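Local coordinates for protein poly-beta-hydroxybuterate polymerase (Cupriavidus necator, PDB 5T6O) that catalyses the template-independent polymerisation of hydroxybutyryl units into polyhydroxybutyrate, with this chain forming its catalytic domain of the alpha/beta hydrolase fold, at residues S126-V131 against V263-I268; A141-L145 against W351-L355; L146-L150 against D280-P284; W285-Y289 against R300-G304. The protein carries 1 engineered substitution. One frame throughout, in Å; residues are numbered along the deposited sequence.

Contact 1. Residues S126-V131 against V263-I268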
loop_
_atom_site.group_PDB
_atom_site.type_symbol
_atom_site.label_atom_id
_atom_site.label_comp_id
_atom_site.label_asym_id
_atom_site.label_seq_id
_atom_site.Cartn_x
_atom_site.Cartn_y
_atom_site.Cartn_z
ATOM N N SER A 126 -14.071 -21.434 -16.615
ATOM C CA SER A 126 -13.785 -20.517 -17.718
ATOM C C SER A 126 -12.852 -21.161 -18.735
ATOM O O SER A 126 -13.042 -21.005 -19.950
ATOM C CB SER A 126 -13.181 -19.215 -17.186
ATOM O OG SER A 126 -14.102 -18.563 -16.321
ATOM N N THR A 127 -11.832 -21.886 -18.256
ATOM C CA THR A 127 -10.940 -22.587 -19.174
ATOM C C THR A 127 -11.710 -23.618 -19.989
ATOM O O THR A 127 -11.530 -23.720 -21.208
ATOM C CB THR A 127 -9.800 -23.244 -18.388
ATOM O OG1 THR A 127 -9.081 -22.230 -17.674
ATOM C CG2 THR A 127 -8.850 -24.001 -19.320
ATOM N N ALA A 128 -12.604 -24.364 -19.334
ATOM C CA ALA A 128 -13.381 -25.393 -20.022
ATOM C C ALA A 128 -14.249 -24.799 -21.123
ATOM O O ALA A 128 -14.332 -25.356 -22.224
ATOM C CB ALA A 128 -14.247 -26.155 -19.017
ATOM N N LEU A 129 -14.921 -23.679 -20.842
ATOM C CA LEU A 129 -15.761 -23.075 -21.868
ATOM C C LEU A 129 -14.922 -22.498 -23.003
ATOM O O LEU A 129 -15.335 -22.553 -24.166
ATOM C CB LEU A 129 -16.665 -22.011 -21.241
ATOM C CG LEU A 129 -17.802 -22.599 -20.402
ATOM C CD1 LEU A 129 -18.499 -21.502 -19.626
ATOM C CD2 LEU A 129 -18.803 -23.340 -21.288
ATOM N N ALA A 130 -13.731 -21.978 -22.695
ATOM C CA ALA A 130 -12.841 -21.519 -23.756
ATOM C C ALA A 130 -12.362 -22.688 -24.615
ATOM O O ALA A 130 -12.247 -22.559 -25.839
ATOM C CB ALA A 130 -11.657 -20.756 -23.162
ATOM N N VAL A 131 -12.063 -23.832 -23.989
ATOM C CA VAL A 131 -11.715 -25.032 -24.753
ATOM C C VAL A 131 -12.878 -25.440 -25.646
ATOM O O VAL A 131 -12.703 -25.715 -26.841
ATOM C CB VAL A 131 -11.295 -26.173 -23.807
ATOM C CG1 VAL A 131 -11.268 -27.532 -24.551
ATOM C CG2 VAL A 131 -9.925 -25.875 -23.194
ATOM N N VAL A 263 -6.186 -21.479 -25.593
ATOM C CA VAL A 263 -7.159 -20.902 -24.667
ATOM C C VAL A 263 -7.218 -19.396 -24.910
ATOM O O VAL A 263 -6.247 -18.673 -24.660
ATOM C CB VAL A 263 -6.807 -21.205 -23.207
ATOM C CG1 VAL A 263 -7.752 -20.448 -22.272
ATOM C CG2 VAL A 263 -6.864 -22.703 -22.947
ATOM N N ASP A 264 -8.371 -18.922 -25.377
ATOM C CA ASP A 264 -8.662 -17.499 -25.523
ATOM C C ASP A 264 -9.937 -17.234 -24.734
ATOM O O ASP A 264 -11.030 -17.608 -25.175
ATOM C CB ASP A 264 -8.831 -17.126 -26.996
ATOM C CG ASP A 264 -9.141 -15.640 -27.213
ATOM O OD1 ASP A 264 -9.385 -14.893 -26.238
ATOM O OD2 ASP A 264 -9.158 -15.222 -28.389
ATOM N N LEU A 265 -9.803 -16.607 -23.563
ATOM C CA LEU A 265 -10.974 -16.396 -22.714
ATOM C C LEU A 265 -12.019 -15.517 -23.386
ATOM O O LEU A 265 -13.199 -15.586 -23.019
ATOM C CB LEU A 265 -10.568 -15.778 -21.373
ATOM C CG LEU A 265 -9.681 -16.610 -20.440
ATOM C CD1 LEU A 265 -9.183 -15.756 -19.278
ATOM C CD2 LEU A 265 -10.414 -17.839 -19.925
ATOM N N ALA A 266 -11.624 -14.689 -24.359
ATOM C CA ALA A 266 -12.614 -13.888 -25.068
ATOM C C ALA A 266 -13.546 -14.744 -25.914
ATOM O O ALA A 266 -14.614 -14.267 -26.307
ATOM C CB ALA A 266 -11.933 -12.834 -25.950
ATOM N N SER A 267 -13.176 -15.996 -26.201
ATOM C CA SER A 267 -14.012 -16.846 -27.041
ATOM C C SER A 267 -15.212 -17.416 -26.296
ATOM O O SER A 267 -16.113 -17.962 -26.938
ATOM C CB SER A 267 -13.178 -17.991 -27.642
ATOM O OG SER A 267 -12.777 -18.908 -26.635
ATOM N N ILE A 268 -15.257 -17.294 -24.964
ATOM C CA ILE A 268 -16.417 -17.767 -24.213
ATOM C C ILE A 268 -17.677 -17.040 -24.670
ATOM O O ILE A 268 -18.708 -17.662 -24.955
ATOM C CB ILE A 268 -16.178 -17.596 -22.705
ATOM C CG1 ILE A 268 -14.974 -18.448 -22.267
ATOM C CG2 ILE A 268 -17.439 -17.994 -21.915
ATOM C CD1 ILE A 268 -14.534 -18.191 -20.849
HETATM O O HOH W 1 -10.061 -20.844 -26.593
#
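A130, in the later half of helix 120-134, comes within 5.2 Å (CA to CA) of I268, where a short 3-10 turn at 265-267 brings the loop 263-268 against the flank of the helix. I268 makes the closest approach. With CG1 anti to the carbonyl carbon (chi1 -62°) and the chain extended beyond it, I268 reaches along the helix and sets CD1 3.3 Å from S126 O, the same carbonyl that accepts the helical bond from A130 N. Both of its branches reach L129 CB, and CG1 also lies against A130 CB. A130 CB in turn lies between V263 CG1, 4.0 Å away, and I268 CG1, with D264 O also near. Closer to the start of the helix segment, L265 lays CD2 against S126 CB.

The polar link is indirect. Water 1 donates to A130 O (2.9 Å) and accepts from D264 N (2.8 Å), joining helix to loop. The turn is stiffened from within: S267 OG gives a 2.6 Å bond to D264 O, in the carbonyl plane, and D264 OD1 takes A266 N in an Asx turn. S126 OG turns back instead to G122 O. Such a meeting of a helix with the loop that leads into strand 272-277 is one seam of the helical layer flanking the central sheet in the alpha/beta hydrolase fold.

Contact 2. Residues A141-L145 against W351-L355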
loop_
_atom_site.group_PDB
_atom_site.type_symbol
_atom_site.label_atom_id
_atom_site.label_comp_id
_atom_site.label_asym_id
_atom_site.label_seq_id
_atom_site.Cartn_x
_atom_site.Cartn_y
_atom_site.Cartn_z
ATOM N N ALA A 141 -25.463 -20.620 -21.714
ATOM C CA ALA A 141 -26.242 -19.416 -21.964
ATOM C C ALA A 141 -25.622 -18.204 -21.285
ATOM O O ALA A 141 -25.681 -17.091 -21.821
ATOM C CB ALA A 141 -27.681 -19.608 -21.473
ATOM N N SER A 142 -25.018 -18.414 -20.120
ATOM C CA SER A 142 -24.432 -17.347 -19.329
ATOM C C SER A 142 -23.461 -17.984 -18.348
ATOM O O SER A 142 -23.506 -19.192 -18.111
ATOM C CB SER A 142 -25.505 -16.542 -18.591
ATOM O OG SER A 142 -25.945 -17.233 -17.431
ATOM N N VAL A 143 -22.584 -17.154 -17.787
ATOM C CA VAL A 143 -21.548 -17.580 -16.855
ATOM C C VAL A 143 -21.571 -16.637 -15.664
ATOM O O VAL A 143 -21.644 -15.417 -15.841
ATOM C CB VAL A 143 -20.151 -17.565 -17.510
ATOM C CG1 VAL A 143 -19.070 -17.889 -16.476
ATOM C CG2 VAL A 143 -20.102 -18.555 -18.674
ATOM N N THR A 144 -21.509 -17.198 -14.458
ATOM C CA THR A 144 -21.353 -16.426 -13.232
ATOM C C THR A 144 -19.998 -16.775 -12.627
ATOM O O THR A 144 -19.744 -17.937 -12.291
ATOM C CB THR A 144 -22.488 -16.724 -12.248
ATOM O OG1 THR A 144 -23.742 -16.348 -12.839
ATOM C CG2 THR A 144 -22.297 -15.954 -10.939
ATOM N N LEU A 145 -19.139 -15.770 -12.471
ATOM C CA LEU A 145 -17.814 -15.947 -11.877
ATOM C C LEU A 145 -17.824 -15.303 -10.496
ATOM O O LEU A 145 -17.755 -14.081 -10.377
ATOM C CB LEU A 145 -16.746 -15.321 -12.769
ATOM C CG LEU A 145 -16.591 -15.951 -14.157
ATOM C CD1 LEU A 145 -15.464 -15.241 -14.931
ATOM C CD2 LEU A 145 -16.303 -17.455 -14.041
ATOM N N TRP A 351 -27.922 -10.704 -8.288
ATOM C CA TRP A 351 -27.487 -11.807 -9.133
ATOM C C TRP A 351 -28.658 -12.697 -9.560
ATOM O O TRP A 351 -28.757 -13.071 -10.735
ATOM C CB TRP A 351 -26.420 -12.626 -8.413
ATOM C CG TRP A 351 -26.096 -13.869 -9.177
ATOM C CD1 TRP A 351 -25.650 -13.935 -10.454
ATOM C CD2 TRP A 351 -26.218 -15.223 -8.717
ATOM N NE1 TRP A 351 -25.485 -15.253 -10.835
ATOM C CE2 TRP A 351 -25.811 -16.062 -9.777
ATOM C CE3 TRP A 351 -26.624 -15.808 -7.511
ATOM C CZ2 TRP A 351 -25.822 -17.454 -9.679
ATOM C CZ3 TRP A 351 -26.609 -17.195 -7.408
ATOM C CH2 TRP A 351 -26.213 -18.000 -8.481
ATOM N N THR A 352 -29.543 -13.081 -8.627
ATOM C CA THR A 352 -30.590 -14.019 -9.030
ATOM C C THR A 352 -31.544 -13.381 -10.030
ATOM O O THR A 352 -32.066 -14.077 -10.913
ATOM C CB THR A 352 -31.381 -14.555 -7.829
ATOM O OG1 THR A 352 -32.061 -13.483 -7.169
ATOM C CG2 THR A 352 -30.449 -15.254 -6.829
ATOM N N ALA A 353 -31.777 -12.067 -9.918
ATOM C CA ALA A 353 -32.580 -11.381 -10.924
ATOM C C ALA A 353 -31.877 -11.395 -12.274
ATOM O O ALA A 353 -32.513 -11.620 -13.309
ATOM C CB ALA A 353 -32.883 -9.945 -10.481
ATOM N N TRP A 354 -30.562 -11.167 -12.280
ATOM C CA TRP A 354 -29.784 -11.297 -13.510
ATOM C C TRP A 354 -29.863 -12.718 -14.053
ATOM O O TRP A 354 -30.089 -12.922 -15.252
ATOM C CB TRP A 354 -28.331 -10.886 -13.248
ATOM C CG TRP A 354 -27.364 -11.070 -14.417
ATOM C CD1 TRP A 354 -27.005 -10.133 -15.351
ATOM C CD2 TRP A 354 -26.618 -12.255 -14.729
ATOM N NE1 TRP A 354 -26.092 -10.677 -16.240
ATOM C CE2 TRP A 354 -25.839 -11.973 -15.878
ATOM C CE3 TRP A 354 -26.535 -13.526 -14.156
ATOM C CZ2 TRP A 354 -24.996 -12.923 -16.466
ATOM C CZ3 TRP A 354 -25.685 -14.470 -14.739
ATOM C CH2 TRP A 354 -24.935 -14.160 -15.887
ATOM N N LEU A 355 -29.725 -13.716 -13.172
ATOM C CA LEU A 355 -29.748 -15.105 -13.621
ATOM C C LEU A 355 -31.115 -15.486 -14.181
ATOM O O LEU A 355 -31.205 -16.228 -15.166
ATOM C CB LEU A 355 -29.366 -16.034 -12.471
ATOM C CG LEU A 355 -29.262 -17.521 -12.815
ATOM C CD1 LEU A 355 -28.043 -17.769 -13.691
ATOM C CD2 LEU A 355 -29.180 -18.326 -11.537
#
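T144 OG1 receives the indole N-H of W351 at 2.9 Å (NE1 to OG1), a bond bent to 148° at the hydrogen, with the hydroxyl tilted 19° from the ring plane. The methyl of T144 crowds the same spot, CG2 lying 3.3 Å from W351 NE1, so both branches of the threonine press on the pyrrole corner of the indole. W354 meets the strand through CZ3 and CH2: CZ3 sits 3.3 Å from T144 OG1, while CH2 touches V143 O at 3.5 Å and S142 OG at 3.6 Å.

Both tryptophans carry CG anti to the backbone N (chi1 172° for W351), which throws the indoles from helix 348-358 toward strand 140-146 and spans a gap of 10.7 Å between the two segment axes. One step further out, L355 CB lies over one face of W351, toward its rim, and Y273 of the adjoining strand meets both indoles. S142 OG is hydrogen-bonded to N114 OD1 on the neighbouring strand 113-118. V143 points the other way, onto L129 of helix 120-134. Strand 140-146 is thus sandwiched between helices on opposite faces of the sheet, the three-layer build of an alpha/beta hydrolase.

Contact 3. Residues L146-L150 against D280-P284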
loop_
_atom_site.group_PDB
_atom_site.type_symbol
_atom_site.label_atom_id
_atom_site.label_comp_id
_atom_site.label_asym_id
_atom_site.label_seq_id
_atom_site.Cartn_x
_atom_site.Cartn_y
_atom_site.Cartn_z
ATOM N N LEU A 146 -17.921 -16.123 -9.451
ATOM C CA LEU A 146 -17.846 -15.627 -8.087
ATOM C C LEU A 146 -16.397 -15.693 -7.616
ATOM O O LEU A 146 -15.809 -16.782 -7.571
ATOM C CB LEU A 146 -18.741 -16.445 -7.156
ATOM C CG LEU A 146 -20.219 -16.550 -7.543
ATOM C CD1 LEU A 146 -20.970 -17.292 -6.436
ATOM C CD2 LEU A 146 -20.845 -15.174 -7.772
ATOM N N THR A 147 -15.813 -14.534 -7.295
ATOM C CA THR A 147 -14.511 -14.494 -6.631
ATOM C C THR A 147 -13.473 -15.307 -7.408
ATOM O O THR A 147 -12.777 -16.166 -6.863
ATOM C CB THR A 147 -14.662 -14.994 -5.191
ATOM O OG1 THR A 147 -15.774 -14.317 -4.608
ATOM C CG2 THR A 147 -13.443 -14.692 -4.349
ATOM N N THR A 148 -13.367 -15.026 -8.702
ATOM C CA THR A 148 -12.568 -15.840 -9.617
ATOM C C THR A 148 -11.353 -15.064 -10.105
ATOM O O THR A 148 -11.480 -13.917 -10.538
ATOM C CB THR A 148 -13.423 -16.271 -10.809
ATOM O OG1 THR A 148 -14.472 -17.125 -10.346
ATOM C CG2 THR A 148 -12.579 -16.978 -11.885
ATOM N N LEU A 149 -10.182 -15.691 -10.056
ATOM C CA LEU A 149 -8.995 -15.129 -10.687
ATOM C C LEU A 149 -8.899 -15.643 -12.118
ATOM O O LEU A 149 -8.898 -16.858 -12.347
ATOM C CB LEU A 149 -7.734 -15.495 -9.904
ATOM C CG LEU A 149 -7.601 -14.821 -8.539
ATOM C CD1 LEU A 149 -6.430 -15.443 -7.744
ATOM C CD2 LEU A 149 -7.413 -13.313 -8.713
ATOM N N LEU A 150 -8.855 -14.720 -13.074
ATOM C CA LEU A 150 -8.420 -15.005 -14.433
ATOM C C LEU A 150 -7.121 -14.285 -14.762
ATOM O O LEU A 150 -6.188 -14.886 -15.328
ATOM C CB LEU A 150 -9.511 -14.600 -15.438
ATOM C CG LEU A 150 -10.865 -15.301 -15.300
ATOM C CD1 LEU A 150 -11.832 -14.785 -16.369
ATOM C CD2 LEU A 150 -10.730 -16.829 -15.358
ATOM N N ASP A 280 -11.539 -8.803 0.333
ATOM C CA ASP A 280 -11.009 -10.128 0.026
ATOM C C ASP A 280 -9.528 -9.994 -0.307
ATOM O O ASP A 280 -9.173 -9.298 -1.261
ATOM C CB ASP A 280 -11.796 -10.712 -1.149
ATOM C CG ASP A 280 -11.491 -12.176 -1.419
ATOM O OD1 ASP A 280 -10.459 -12.696 -0.949
ATOM O OD2 ASP A 280 -12.309 -12.799 -2.132
ATOM N N HIS A 281 -8.663 -10.643 0.474
ATOM C CA HIS A 281 -7.226 -10.614 0.211
ATOM C C HIS A 281 -6.705 -11.939 -0.311
ATOM O O HIS A 281 -5.496 -12.098 -0.488
ATOM C CB HIS A 281 -6.477 -10.189 1.466
ATOM C CG HIS A 281 -6.857 -8.816 1.914
ATOM N ND1 HIS A 281 -6.673 -7.706 1.117
ATOM C CD2 HIS A 281 -7.475 -8.380 3.035
ATOM C CE1 HIS A 281 -7.132 -6.637 1.743
ATOM N NE2 HIS A 281 -7.622 -7.019 2.910
ATOM N N ILE A 282 -7.595 -12.886 -0.564
ATOM C CA ILE A 282 -7.255 -14.114 -1.270
ATOM C C ILE A 282 -7.469 -13.950 -2.767
ATOM O O ILE A 282 -6.611 -14.310 -3.580
ATOM C CB ILE A 282 -8.088 -15.272 -0.682
ATOM C CG1 ILE A 282 -7.651 -15.528 0.762
ATOM C CG2 ILE A 282 -7.950 -16.532 -1.509
ATOM C CD1 ILE A 282 -8.498 -16.530 1.479
ATOM N N VAL A 283 -8.604 -13.368 -3.141
ATOM C CA VAL A 283 -8.882 -12.908 -4.497
ATOM C C VAL A 283 -9.134 -11.406 -4.395
ATOM O O VAL A 283 -10.279 -10.998 -4.150
ATOM C CB VAL A 283 -10.087 -13.653 -5.101
ATOM C CG1 VAL A 283 -10.409 -13.152 -6.503
ATOM C CG2 VAL A 283 -9.851 -15.172 -5.118
ATOM N N PRO A 284 -8.114 -10.550 -4.539
ATOM C CA PRO A 284 -8.349 -9.101 -4.468
ATOM C C PRO A 284 -9.481 -8.688 -5.396
ATOM O O PRO A 284 -9.593 -9.186 -6.516
ATOM C CB PRO A 284 -7.009 -8.504 -4.921
ATOM C CG PRO A 284 -5.987 -9.551 -4.507
ATOM C CD PRO A 284 -6.689 -10.875 -4.748
HETATM O O HOH W 2 -15.120 -13.097 -1.986
#
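The loop carrying D280 follows strand 272-277, the place where the alpha/beta hydrolase fold commonly presents the acid of its catalytic triad; the bond from D280 OD2 to H308 ND1 is consistent with that acid-histidine pair. T147 and V283 close the contact beside it. The methyl of T147 lies 3.1 Å from D280 OD2, measured from CG2, and also packs on V283 CB at 3.6 Å, touching both from one side. Its OG1, anti to the carbonyl carbon (chi1 -48°), instead donates to water 2 at 3.0 Å, and that water passes a bond of 2.8 Å to D280 OD2. The carboxylate oxygen therefore has a histidine and a water as polar partners, with a methyl alongside.

V283 points at the other loop and parts its two methyls: CG2 rests 3.5 Å from T147 O, while CG1 touches L149 CD2 at 3.7 Å. I282, just before it, also packs on V160 of a second subunit. The other carboxylate oxygen is held by its own loop, through an Asx turn that extends into an Asx motif. D280 OD1 accepts I282 N nearly along its C-O axis and V283 N from above the carboxylate plane, both from one face and each at 2.9 Å, the bond from V283 N being straight to 168°.

Contact 4. Residues W285-Y289 against R300-G304. With SO4 (sulfate ion), chain B.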
loop_
_atom_site.group_PDB
_atom_site.type_symbol
_atom_site.label_atom_id
_atom_site.label_comp_id
_atom_site.label_asym_id
_atom_site.label_seq_id
_atom_site.Cartn_x
_atom_site.Cartn_y
_atom_site.Cartn_z
ATOM N N TRP A 285 -10.337 -7.776 -4.929
ATOM C CA TRP A 285 -11.487 -7.424 -5.757
ATOM C C TRP A 285 -11.040 -6.768 -7.053
ATOM O O TRP A 285 -11.680 -6.953 -8.093
ATOM C CB TRP A 285 -12.482 -6.536 -4.988
ATOM C CG TRP A 285 -12.204 -5.042 -4.951
ATOM C CD1 TRP A 285 -11.577 -4.356 -3.955
ATOM C CD2 TRP A 285 -12.592 -4.060 -5.932
ATOM N NE1 TRP A 285 -11.534 -3.012 -4.257
ATOM C CE2 TRP A 285 -12.143 -2.806 -5.469
ATOM C CE3 TRP A 285 -13.267 -4.123 -7.153
ATOM C CZ2 TRP A 285 -12.350 -1.626 -6.181
ATOM C CZ3 TRP A 285 -13.475 -2.943 -7.867
ATOM C CH2 TRP A 285 -13.018 -1.716 -7.376
ATOM N N THR A 286 -9.911 -6.053 -7.022
ATOM C CA THR A 286 -9.388 -5.448 -8.241
ATOM C C THR A 286 -8.922 -6.512 -9.229
ATOM O O THR A 286 -8.975 -6.295 -10.449
ATOM C CB THR A 286 -8.238 -4.506 -7.891
ATOM O OG1 THR A 286 -7.275 -5.213 -7.106
ATOM C CG2 THR A 286 -8.751 -3.338 -7.069
ATOM N N ALA A 287 -8.464 -7.658 -8.716
ATOM C CA ALA A 287 -8.043 -8.760 -9.579
ATOM C C ALA A 287 -9.245 -9.421 -10.234
ATOM O O ALA A 287 -9.214 -9.727 -11.430
ATOM C CB ALA A 287 -7.235 -9.785 -8.774
ATOM N N ALA A 288 -10.320 -9.643 -9.469
ATOM C CA ALA A 288 -11.570 -10.085 -10.082
ATOM C C ALA A 288 -12.036 -9.093 -11.135
ATOM O O ALA A 288 -12.460 -9.490 -12.227
ATOM C CB ALA A 288 -12.651 -10.270 -9.019
ATOM N N TYR A 289 -11.947 -7.791 -10.831
ATOM C CA TYR A 289 -12.414 -6.779 -11.776
ATOM C C TYR A 289 -11.643 -6.842 -13.084
ATOM O O TYR A 289 -12.194 -6.534 -14.150
ATOM C CB TYR A 289 -12.289 -5.384 -11.167
ATOM C CG TYR A 289 -12.871 -4.302 -12.048
ATOM C CD1 TYR A 289 -14.235 -4.054 -12.049
ATOM C CD2 TYR A 289 -12.060 -3.538 -12.881
ATOM C CE1 TYR A 289 -14.783 -3.080 -12.851
ATOM C CE2 TYR A 289 -12.603 -2.551 -13.703
ATOM C CZ TYR A 289 -13.971 -2.332 -13.672
ATOM O OH TYR A 289 -14.545 -1.367 -14.465
ATOM N N ARG A 300 -21.420 -7.761 -16.304
ATOM C CA ARG A 300 -21.866 -7.033 -15.123
ATOM C C ARG A 300 -20.853 -7.293 -14.025
ATOM O O ARG A 300 -20.456 -8.445 -13.815
ATOM C CB ARG A 300 -23.262 -7.485 -14.683
ATOM C CG ARG A 300 -23.777 -6.794 -13.417
ATOM C CD ARG A 300 -25.293 -6.948 -13.302
ATOM N NE ARG A 300 -25.857 -6.228 -12.155
ATOM C CZ ARG A 300 -26.089 -4.922 -12.129
ATOM N NH1 ARG A 300 -25.802 -4.168 -13.184
ATOM N NH2 ARG A 300 -26.612 -4.362 -11.045
ATOM N N PHE A 301 -20.396 -6.236 -13.355
ATOM C CA PHE A 301 -19.504 -6.407 -12.211
ATOM C C PHE A 301 -20.192 -5.893 -10.956
ATOM O O PHE A 301 -20.750 -4.790 -10.958
ATOM C CB PHE A 301 -18.168 -5.685 -12.388
ATOM C CG PHE A 301 -17.196 -5.993 -11.279
ATOM C CD1 PHE A 301 -16.375 -7.109 -11.360
ATOM C CD2 PHE A 301 -17.136 -5.195 -10.146
ATOM C CE1 PHE A 301 -15.501 -7.410 -10.331
ATOM C CE2 PHE A 301 -16.264 -5.486 -9.111
ATOM C CZ PHE A 301 -15.446 -6.601 -9.207
ATOM N N VAL A 302 -20.139 -6.684 -9.886
ATOM C CA VAL A 302 -20.781 -6.333 -8.625
ATOM C C VAL A 302 -19.793 -6.604 -7.501
ATOM O O VAL A 302 -19.147 -7.656 -7.475
ATOM C CB VAL A 302 -22.099 -7.103 -8.419
ATOM C CG1 VAL A 302 -22.662 -6.838 -7.029
ATOM C CG2 VAL A 302 -23.108 -6.711 -9.496
ATOM N N LEU A 303 -19.652 -5.637 -6.600
ATOM C CA LEU A 303 -18.717 -5.693 -5.484
ATOM C C LEU A 303 -19.508 -5.852 -4.192
ATOM O O LEU A 303 -20.341 -4.999 -3.873
ATOM C CB LEU A 303 -17.885 -4.411 -5.435
ATOM C CG LEU A 303 -16.773 -4.284 -4.398
ATOM C CD1 LEU A 303 -15.750 -5.377 -4.622
ATOM C CD2 LEU A 303 -16.126 -2.896 -4.528
ATOM N N GLY A 304 -19.254 -6.933 -3.459
ATOM C CA GLY A 304 -19.849 -7.112 -2.149
ATOM C C GLY A 304 -18.923 -6.593 -1.065
ATOM O O GLY A 304 -17.713 -6.598 -1.214
HETATM S S SO4 B . -10.218 -0.166 -1.761
HETATM O O1 SO4 B . -11.015 1.051 -1.899
HETATM O O2 SO4 B . -9.007 0.158 -1.007
HETATM O O3 SO4 B . -10.975 -1.182 -1.029
HETATM O O4 SO4 B . -9.860 -0.662 -3.092
#
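W285 meets the strand from its first side-chain carbon onward: CB packs 3.5 Å from L303 CD1, and the same methyl continues along CG and CD2. CG stands between the backbone N and the carbonyl carbon (chi1 84°), an orientation that swings the indole across the leucine at about a right angle. Further out, L303 CD2 sits over the six-membered ring, 4.0 Å from its centroid and almost on the ring normal, a CH-pi contact. T286 CG2 covers the opposite face, so the indole is held between a leucine and a threonine methyl. CE3 touches F301 CE2 at 3.8 Å. At its polar edge the indole finds an anion: NE1 donates to SO4 O4 over 3.1 Å at 160°, with the oxygen near the ring plane. R278 NH2 binds the same sulfate, which probably came from the crystallisation liquor.

Helix 285-289 is the crossover of the beta-alpha-beta unit that joins strand 272-277 to strand 299-304, and it runs nearly antiparallel to the latter, 9.9 Å away between segment axes. One turn after W285, Y289 packs on F301 in a T-shaped, edge-to-face pair, centroids 4.9 Å apart and planes at 82°. Y289 CD1 points into the phenyl face, 3.6 Å from F301 CG, while Y289 CB adds a CH-pi contact to that ring and Y289 CA lies 3.5 Å from F301 CE1. W336 meets both rings from helix 333-339, and Y289 OH is tied to P330 O.

Overall arrangement
Contacts 3 and 4 are the nearest neighbours, with centres about 8 Å apart: the 280-284 loop runs directly into helix 285-289, and L149 CD2 packs on A287 CB at 3.5 Å. Contact 3 contains D280, whose bond to H308 is consistent with the acid-histidine pair of the active site, whereas the sulfate belongs to contact 4. Contacts 1 and 2 lie about 17 Å apart between centres and touch where S126 OG of contact 1 meets L145 CD2 of contact 2 at 3.4 Å. L150 links contact 3 to both, packing on S126 and L265 of contact 1 and on L145 of contact 2. R300 of contact 4 touches W354 of contact 2, while contacts 1 and 4 stay about 10 Å apart at their nearest atoms.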